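PDB 2EEN: hypothetical protein PH1819 from Pyrococcus horikoshii, which is of unknown function but belongs to the CYTH family, whose members typically act on triphosphate substrates with the help of divalent metal ions. Local coordinates for residues A[58-70]-A[79-92]. Numbering follows the deposited sequence.
Sequences GHNEVFLTYKGPK and LEIEVEIQEDVDKY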
ATOM      1  N   GLY A  58      19.609  -7.565 -13.705  1.00 32.13           N
ATOM      2  CA  GLY A  58      19.005  -8.853 -13.402  1.00 32.61           C
ATOM      3  C   GLY A  58      18.051  -8.783 -12.226  1.00 32.75           C
ATOM      4  O   GLY A  58      17.413  -9.775 -11.864  1.00 31.51           O
ATOM      5  N   HIS A  59      17.945  -7.597 -11.636  1.00 31.21           N
ATOM      6  CA  HIS A  59      17.077  -7.377 -10.488  1.00 30.68           C
ATOM      7  C   HIS A  59      15.752  -6.740 -10.893  1.00 29.92           C
ATOM      8  O   HIS A  59      15.641  -6.122 -11.948  1.00 26.40           O
ATOM      9  CB  HIS A  59      17.760  -6.453  -9.477  1.00 33.34           C
ATOM     10  CG  HIS A  59      19.117  -6.910  -9.051  1.00 36.74           C
ATOM     11  ND1 HIS A  59      19.334  -8.112  -8.412  1.00 39.39           N
ATOM     12  CD2 HIS A  59      20.332  -6.317  -9.155  1.00 37.57           C
ATOM     13  CE1 HIS A  59      20.621  -8.239  -8.141  1.00 38.81           C
ATOM     14  NE2 HIS A  59      21.248  -7.163  -8.582  1.00 38.91           N
ATOM     15  N   ASN A  60      14.755  -6.896 -10.031  1.00 28.77           N
ATOM     16  CA  ASN A  60      13.435  -6.322 -10.243  1.00 28.85           C
ATOM     17  C   ASN A  60      12.980  -5.731  -8.913  1.00 27.75           C
ATOM     18  O   ASN A  60      12.960  -6.427  -7.899  1.00 28.82           O
ATOM     19  CB  ASN A  60      12.426  -7.392 -10.674  1.00 31.17           C
ATOM     20  CG  ASN A  60      12.703  -7.939 -12.059  1.00 33.33           C
ATOM     21  OD1 ASN A  60      12.599  -7.224 -13.057  1.00 32.82           O
ATOM     22  ND2 ASN A  60      13.059  -9.216 -12.128  1.00 34.66           N
ATOM     23  N   GLU A  61      12.642  -4.446  -8.912  1.00 24.64           N
ATOM     24  CA  GLU A  61      12.150  -3.789  -7.703  1.00 21.85           C
ATOM     25  C   GLU A  61      10.787  -3.227  -8.060  1.00 21.62           C
ATOM     26  O   GLU A  61      10.562  -2.810  -9.193  1.00 20.95           O
ATOM     27  CB  GLU A  61      13.065  -2.649  -7.263  1.00 22.13           C
ATOM     28  CG  GLU A  61      14.458  -3.072  -6.821  1.00 26.76           C
ATOM     29  CD  GLU A  61      15.230  -1.924  -6.192  1.00 29.06           C
ATOM     30  OE1 GLU A  61      15.185  -0.801  -6.738  1.00 31.89           O
ATOM     31  OE2 GLU A  61      15.888  -2.145  -5.154  1.00 33.69           O
ATOM     32  N   VAL A  62       9.877  -3.221  -7.096  1.00 17.06           N
ATOM     33  CA  VAL A  62       8.536  -2.724  -7.345  1.00 16.97           C
ATOM     34  C   VAL A  62       8.174  -1.726  -6.268  1.00 15.99           C
ATOM     35  O   VAL A  62       8.442  -1.953  -5.098  1.00 15.63           O
ATOM     36  CB  VAL A  62       7.518  -3.868  -7.328  1.00 17.14           C
ATOM     37  CG1 VAL A  62       6.134  -3.338  -7.649  1.00 19.15           C
ATOM     38  CG2 VAL A  62       7.935  -4.939  -8.334  1.00 18.62           C
ATOM     39  N   PHE A  63       7.567  -0.616  -6.669  1.00 14.39           N
ATOM     40  CA  PHE A  63       7.197   0.410  -5.706  1.00 14.95           C
ATOM     41  C   PHE A  63       5.783   0.909  -5.933  1.00 16.03           C
ATOM     42  O   PHE A  63       5.302   0.948  -7.064  1.00 15.73           O
ATOM     43  CB  PHE A  63       8.149   1.611  -5.802  1.00 17.07           C
ATOM     44  CG  PHE A  63       9.598   1.261  -5.614  1.00 19.59           C
ATOM     45  CD1 PHE A  63      10.355   0.776  -6.677  1.00 21.30           C
ATOM     46  CD2 PHE A  63      10.197   1.394  -4.369  1.00 20.48           C
ATOM     47  CE1 PHE A  63      11.698   0.428  -6.498  1.00 21.81           C
ATOM     48  CE2 PHE A  63      11.535   1.049  -4.179  1.00 21.41           C
ATOM     49  CZ  PHE A  63      12.288   0.565  -5.249  1.00 22.89           C
ATOM     50  N   LEU A  64       5.121   1.269  -4.841  1.00 13.06           N
ATOM     51  CA  LEU A  64       3.781   1.841  -4.883  1.00 14.18           C
ATOM     52  C   LEU A  64       4.030   3.275  -4.436  1.00 14.13           C
ATOM     53  O   LEU A  64       4.552   3.513  -3.344  1.00 14.85           O
ATOM     54  CB  LEU A  64       2.849   1.134  -3.898  1.00 14.75           C
ATOM     55  CG  LEU A  64       1.484   1.795  -3.686  1.00 16.74           C
ATOM     56  CD1 LEU A  64       0.719   1.871  -5.001  1.00 17.12           C
ATOM     57  CD2 LEU A  64       0.688   0.985  -2.677  1.00 19.06           C
ATOM     58  N   THR A  65       3.659   4.230  -5.278  1.00 13.17           N
ATOM     59  CA  THR A  65       3.913   5.623  -4.963  1.00 15.81           C
ATOM     60  C   THR A  65       2.710   6.522  -5.137  1.00 14.15           C
ATOM     61  O   THR A  65       1.990   6.432  -6.133  1.00 14.98           O
ATOM     62  CB  THR A  65       5.039   6.166  -5.862  1.00 17.23           C
ATOM     63  OG1 THR A  65       6.195   5.330  -5.732  1.00 19.25           O
ATOM     64  CG2 THR A  65       5.395   7.596  -5.484  1.00 19.31           C
ATOM     65  N   TYR A  66       2.492   7.369  -4.138  1.00 12.80           N
ATOM     66  CA  TYR A  66       1.428   8.361  -4.183  1.00 14.08           C
ATOM     67  C   TYR A  66       2.148   9.680  -4.361  1.00 14.25           C
ATOM     68  O   TYR A  66       3.172   9.931  -3.720  1.00 15.02           O
ATOM     69  CB  TYR A  66       0.653   8.444  -2.867  1.00 13.39           C
ATOM     70  CG  TYR A  66      -0.205   9.696  -2.757  1.00 15.06           C
ATOM     71  CD1 TYR A  66      -1.450   9.774  -3.383  1.00 17.53           C
ATOM     72  CD2 TYR A  66       0.251  10.814  -2.056  1.00 17.29           C
ATOM     73  CE1 TYR A  66      -2.215  10.936  -3.316  1.00 19.14           C
ATOM     74  CE2 TYR A  66      -0.502  11.976  -1.982  1.00 17.14           C
ATOM     75  CZ  TYR A  66      -1.735  12.031  -2.615  1.00 19.85           C
ATOM     76  OH  TYR A  66      -2.486  13.178  -2.534  1.00 20.79           O
ATOM     77  N   LYS A  67       1.624  10.515  -5.244  1.00 14.37           N
ATOM     78  CA  LYS A  67       2.200  11.833  -5.434  1.00 17.11           C
ATOM     79  C   LYS A  67       1.129  12.881  -5.190  1.00 16.31           C
ATOM     80  O   LYS A  67       0.007  12.774  -5.694  1.00 15.93           O
ATOM     81  CB  LYS A  67       2.779  11.981  -6.835  1.00 19.98           C
ATOM     82  CG  LYS A  67       4.032  11.147  -7.034  1.00 23.50           C
ATOM     83  CD  LYS A  67       4.958  11.782  -8.047  1.00 27.53           C
ATOM     84  CE  LYS A  67       6.211  10.946  -8.227  1.00 29.26           C
ATOM     85  NZ  LYS A  67       7.205  11.648  -9.082  1.00 31.44           N
ATOM     86  N   GLY A  68       1.485  13.889  -4.404  1.00 15.32           N
ATOM     87  CA  GLY A  68       0.555  14.957  -4.096  1.00 16.65           C
ATOM     88  C   GLY A  68       0.613  16.012  -5.177  1.00 16.24           C
ATOM     89  O   GLY A  68       1.354  15.871  -6.150  1.00 15.27           O
ATOM     90  N   PRO A  69      -0.174  17.086  -5.036  1.00 18.62           N
ATOM     91  CA  PRO A  69      -0.217  18.179  -6.011  1.00 20.73           C
ATOM     92  C   PRO A  69       1.128  18.887  -6.110  1.00 22.13           C
ATOM     93  O   PRO A  69       1.894  18.921  -5.141  1.00 21.97           O
ATOM     94  CB  PRO A  69      -1.289  19.113  -5.444  1.00 20.66           C
ATOM     95  CG  PRO A  69      -2.138  18.216  -4.585  1.00 24.51           C
ATOM     96  CD  PRO A  69      -1.111  17.329  -3.929  1.00 20.02           C
ATOM     97  N   LYS A  70       1.420  19.440  -7.283  1.00 22.83           N
ATOM     98  CA  LYS A  70       2.660  20.186  -7.457  1.00 24.68           C
ATOM     99  C   LYS A  70       2.542  21.401  -6.548  1.00 25.46           C
ATOM    100  O   LYS A  70       1.480  22.023  -6.465  1.00 27.94           O
ATOM    101  CB  LYS A  70       2.827  20.632  -8.915  1.00 24.74           C
ATOM    102  CG  LYS A  70       3.145  19.496  -9.887  1.00 26.23           C
ATOM    103  CD  LYS A  70       3.370  20.006 -11.310  1.00 29.85           C
ATOM    104  CE  LYS A  70       2.107  20.625 -11.896  1.00 30.95           C
ATOM    105  NZ  LYS A  70       0.975  19.655 -11.931  1.00 33.62           N
ATOM    106  N   LEU A  79       4.834  16.382  -2.957  1.00 19.45           N
ATOM    107  CA  LEU A  79       4.963  15.487  -1.829  1.00 19.34           C
ATOM    108  C   LEU A  79       4.817  14.076  -2.384  1.00 18.30           C
ATOM    109  O   LEU A  79       4.050  13.837  -3.320  1.00 19.12           O
ATOM    110  CB  LEU A  79       3.866  15.786  -0.806  1.00 23.70           C
ATOM    111  CG  LEU A  79       3.602  14.789   0.324  1.00 27.32           C
ATOM    112  CD1 LEU A  79       2.878  15.500   1.451  1.00 31.06           C
ATOM    113  CD2 LEU A  79       2.779  13.614  -0.192  1.00 29.52           C
ATOM    114  N   GLU A  80       5.566  13.140  -1.824  1.00 18.66           N
ATOM    115  CA  GLU A  80       5.487  11.768  -2.290  1.00 19.46           C
ATOM    116  C   GLU A  80       5.533  10.814  -1.123  1.00 18.96           C
ATOM    117  O   GLU A  80       6.212  11.067  -0.122  1.00 19.31           O
ATOM    118  CB  GLU A  80       6.653  11.445  -3.234  1.00 23.21           C
ATOM    119  CG  GLU A  80       6.649  12.234  -4.534  1.00 30.21           C
ATOM    120  CD  GLU A  80       7.849  11.918  -5.409  1.00 34.46           C
ATOM    121  OE1 GLU A  80       7.980  10.752  -5.844  1.00 36.35           O
ATOM    122  OE2 GLU A  80       8.661  12.836  -5.659  1.00 37.87           O
ATOM    123  N   ILE A  81       4.788   9.727  -1.250  1.00 16.11           N
ATOM    124  CA  ILE A  81       4.783   8.681  -0.246  1.00 16.48           C
ATOM    125  C   ILE A  81       5.071   7.448  -1.084  1.00 16.99           C
ATOM    126  O   ILE A  81       4.337   7.131  -2.024  1.00 16.58           O
ATOM    127  CB  ILE A  81       3.424   8.532   0.441  1.00 17.22           C
ATOM    128  CG1 ILE A  81       3.016   9.858   1.090  1.00 18.53           C
ATOM    129  CG2 ILE A  81       3.508   7.429   1.500  1.00 19.14           C
ATOM    130  CD1 ILE A  81       1.616   9.832   1.680  1.00 21.85           C
ATOM    131  N   GLU A  82       6.158   6.765  -0.766  1.00 16.10           N
ATOM    132  CA  GLU A  82       6.528   5.593  -1.531  1.00 18.09           C
ATOM    133  C   GLU A  82       6.918   4.439  -0.644  1.00 17.47           C
ATOM    134  O   GLU A  82       7.638   4.609   0.341  1.00 18.47           O
ATOM    135  CB  GLU A  82       7.691   5.935  -2.459  1.00 20.01           C
ATOM    136  CG  GLU A  82       8.250   4.767  -3.247  1.00 25.90           C
ATOM    137  CD  GLU A  82       9.132   5.230  -4.390  1.00 29.63           C
ATOM    138  OE1 GLU A  82       8.602   5.865  -5.327  1.00 33.26           O
ATOM    139  OE2 GLU A  82      10.352   4.971  -4.353  1.00 31.46           O
ATOM    140  N   VAL A  83       6.420   3.263  -0.992  1.00 15.57           N
ATOM    141  CA  VAL A  83       6.745   2.059  -0.253  1.00 15.18           C
ATOM    142  C   VAL A  83       7.195   1.036  -1.273  1.00 16.32           C
ATOM    143  O   VAL A  83       6.751   1.049  -2.425  1.00 16.48           O
ATOM    144  CB  VAL A  83       5.535   1.509   0.517  1.00 15.50           C
ATOM    145  CG1 VAL A  83       5.119   2.512   1.584  1.00 17.62           C
ATOM    146  CG2 VAL A  83       4.382   1.228  -0.435  1.00 17.30           C
ATOM    147  N   GLU A  84       8.090   0.156  -0.849  1.00 16.22           N
ATOM    148  CA  GLU A  84       8.582  -0.864  -1.743  1.00 17.77           C
ATOM    149  C   GLU A  84       7.781  -2.138  -1.562  1.00 19.01           C
ATOM    150  O   GLU A  84       7.541  -2.578  -0.431  1.00 19.14           O
ATOM    151  CB  GLU A  84      10.063  -1.145  -1.479  1.00 19.30           C
ATOM    152  CG  GLU A  84      10.717  -1.926  -2.610  1.00 22.76           C
ATOM    153  CD  GLU A  84      12.192  -2.179  -2.386  1.00 27.04           C
ATOM    154  OE1 GLU A  84      12.838  -1.371  -1.684  1.00 29.67           O
ATOM    155  OE2 GLU A  84      12.708  -3.178  -2.933  1.00 29.20           O
ATOM    156  N   ILE A  85       7.349  -2.710  -2.681  1.00 19.64           N
ATOM    157  CA  ILE A  85       6.603  -3.959  -2.680  1.00 19.86           C
ATOM    158  C   ILE A  85       7.677  -5.034  -2.811  1.00 22.17           C
ATOM    159  O   ILE A  85       8.221  -5.249  -3.888  1.00 21.10           O
ATOM    160  CB  ILE A  85       5.627  -4.023  -3.873  1.00 21.69           C
ATOM    161  CG1 ILE A  85       4.491  -3.017  -3.661  1.00 22.16           C
ATOM    162  CG2 ILE A  85       5.077  -5.440  -4.027  1.00 22.92           C
ATOM    163  CD1 ILE A  85       3.653  -2.756  -4.894  1.00 23.22           C
ATOM    164  N   GLN A  86       7.985  -5.692  -1.699  1.00 24.23           N
ATOM    165  CA  GLN A  86       9.030  -6.710  -1.680  1.00 26.35           C
ATOM    166  C   GLN A  86       8.575  -8.098  -2.108  1.00 27.20           C
ATOM    167  O   GLN A  86       9.396  -8.953  -2.453  1.00 27.18           O
ATOM    168  CB  GLN A  86       9.649  -6.774  -0.282  1.00 30.61           C
ATOM    169  CG  GLN A  86      10.294  -5.467   0.152  1.00 34.37           C
ATOM    170  CD  GLN A  86      10.897  -5.543   1.539  1.00 37.94           C
ATOM    171  OE1 GLN A  86      11.783  -6.359   1.799  1.00 40.48           O
ATOM    172  NE2 GLN A  86      10.420  -4.692   2.439  1.00 39.01           N
ATOM    173  N   GLU A  87       7.266  -8.318  -2.088  1.00 26.22           N
ATOM    174  CA  GLU A  87       6.694  -9.602  -2.475  1.00 28.44           C
ATOM    175  C   GLU A  87       5.217  -9.442  -2.795  1.00 27.75           C
ATOM    176  O   GLU A  87       4.621  -8.399  -2.517  1.00 26.35           O
ATOM    177  CB  GLU A  87       6.865 -10.620  -1.343  1.00 30.90           C
ATOM    178  CG  GLU A  87       6.406 -10.115   0.013  1.00 35.07           C
ATOM    179  CD  GLU A  87       6.450 -11.183   1.091  1.00 38.48           C
ATOM    180  OE1 GLU A  87       7.490 -11.867   1.215  1.00 40.78           O
ATOM    181  OE2 GLU A  87       5.446 -11.333   1.820  1.00 40.91           O
ATOM    182  N   ASP A  88       4.637 -10.482  -3.385  1.00 26.74           N
ATOM    183  CA  ASP A  88       3.222 -10.494  -3.743  1.00 26.49           C
ATOM    184  C   ASP A  88       2.786  -9.285  -4.559  1.00 24.26           C
ATOM    185  O   ASP A  88       1.765  -8.666  -4.259  1.00 22.57           O
ATOM    186  CB  ASP A  88       2.361 -10.578  -2.482  1.00 28.63           C
ATOM    187  CG  ASP A  88       2.662 -11.806  -1.653  1.00 30.71           C
ATOM    188  OD1 ASP A  88       2.714 -12.913  -2.228  1.00 32.42           O
ATOM    189  OD2 ASP A  88       2.834 -11.663  -0.424  1.00 33.13           O
ATOM    190  N   VAL A  89       3.547  -8.957  -5.597  1.00 23.01           N
ATOM    191  CA  VAL A  89       3.215  -7.819  -6.442  1.00 24.85           C
ATOM    192  C   VAL A  89       1.791  -7.948  -6.975  1.00 24.68           C
ATOM    193  O   VAL A  89       1.034  -6.975  -7.011  1.00 23.84           O
ATOM    194  CB  VAL A  89       4.171  -7.718  -7.643  1.00 26.76           C
ATOM    195  CG1 VAL A  89       3.849  -6.476  -8.454  1.00 27.25           C
ATOM    196  CG2 VAL A  89       5.612  -7.686  -7.161  1.00 27.60           C
ATOM    197  N   ASP A  90       1.426  -9.157  -7.386  1.00 24.66           N
ATOM    198  CA  ASP A  90       0.093  -9.386  -7.919  1.00 23.51           C
ATOM    199  C   ASP A  90      -1.005  -9.059  -6.921  1.00 21.74           C
ATOM    200  O   ASP A  90      -2.092  -8.639  -7.307  1.00 22.01           O
ATOM    201  CB  ASP A  90      -0.046 -10.832  -8.399  1.00 25.59           C
ATOM    202  CG  ASP A  90       0.810 -11.117  -9.616  1.00 30.43           C
ATOM    203  OD1 ASP A  90       1.078 -10.165 -10.379  1.00 30.81           O
ATOM    204  OD2 ASP A  90       1.202 -12.286  -9.819  1.00 31.94           O
ATOM    205  N   LYS A  91      -0.726  -9.248  -5.636  1.00 20.32           N
ATOM    206  CA  LYS A  91      -1.724  -8.942  -4.624  1.00 21.12           C
ATOM    207  C   LYS A  91      -1.978  -7.446  -4.551  1.00 19.94           C
ATOM    208  O   LYS A  91      -3.115  -7.015  -4.330  1.00 19.68           O
ATOM    209  CB  LYS A  91      -1.282  -9.467  -3.260  1.00 20.69           C
ATOM    210  CG  LYS A  91      -1.222 -10.978  -3.215  1.00 23.13           C
ATOM    211  CD  LYS A  91      -1.028 -11.472  -1.802  1.00 24.69           C
ATOM    212  CE  LYS A  91      -1.174 -12.979  -1.732  1.00 26.93           C
ATOM    213  NZ  LYS A  91      -1.109 -13.459  -0.321  1.00 29.98           N
ATOM    214  N   TYR A  92      -0.928  -6.648  -4.732  1.00 19.99           N
ATOM    215  CA  TYR A  92      -1.108  -5.203  -4.702  1.00 20.95           C
ATOM    216  C   TYR A  92      -1.967  -4.786  -5.893  1.00 21.06           C
ATOM    217  O   TYR A  92      -2.845  -3.934  -5.767  1.00 20.13           O
ATOM    218  CB  TYR A  92       0.248  -4.485  -4.724  1.00 22.33           C
ATOM    219  CG  TYR A  92       0.948  -4.474  -3.379  1.00 21.20           C
ATOM    220  CD1 TYR A  92       1.724  -5.553  -2.958  1.00 21.63           C
ATOM    221  CD2 TYR A  92       0.814  -3.386  -2.516  1.00 22.85           C
ATOM    222  CE1 TYR A  92       2.352  -5.549  -1.709  1.00 23.22           C
ATOM    223  CE2 TYR A  92       1.436  -3.372  -1.271  1.00 23.20           C
ATOM    224  CZ  TYR A  92       2.203  -4.455  -0.874  1.00 24.88           C
ATOM    225  OH  TYR A  92       2.830  -4.436   0.356  1.00 27.25           O
TER
HETATM  226  O   HOH W   1      11.003  -4.613  -4.787  1.00 18.30           O
HETATM  227  O   HOH W   2       2.310  17.513  -2.829  1.00 19.73           O
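Val83 O accepts Leu64 N at 2.9 Å, and Phe63 CA makes a CA-H...O contact to the same oxygen. Leu64 O takes Val83 N in return. Tyr66 and Ile81 form the next reciprocal pair, and Gly68 N closes the ladder on Leu79 O at 2.8 Å. Beyond Gly68 a water bridges Pro69 O and Leu79 N. At the other end a second water accepts from Val62 N and donates to Ile85 O and Glu84 OE2.

Phe63, Thr65 and Lys67 share one face with Glu80, Glu82 and Glu84. Thr65 OG1 donates to Glu82 OE1 in a very short bond of 2.5 Å. Glu82 OE2 lies 3.6 Å from Phe63 CD2, with ring and carboxylate planes 42° apart. Glu84 turns CG anti to its backbone N (chi1 -165°), which lays Glu84 CG 3.5 Å from Phe63 CE2. Replacing Phe63 by an alanine is likely to open a gap beside Glu84 CG and strip the aliphatic part of that side chain of its ring contact. Lys67 NZ makes a salt bridge with Glu80 OE1 at 3.4 Å.

The two strands form an antiparallel beta hairpin at one edge of the eight-stranded antiparallel CYTH sheet, probably the curved sheet of the triphosphate-tunnel fold. Residues 79-85 belong to strand 78-85, an outermost strand of the sheet within this chain, and strand 48-56 flanks 59-70 on its other side.

Val62, Leu64 and Tyr66 occupy the opposite face with Ile81, Val83 and Ile85. Ile85 CD1 packs on Val62 CG1, and Ile85 CG1 lies over the centre of one face of the Tyr92 ring. Val62 and Val89 meet tip to tip, CG2 to CG2, at 3.8 Å, joining the start of helix 89-98 to the hairpin. Tyr66 OH bonds to Glu47, while Tyr92 OH bonds to Tyr92 of the second subunit.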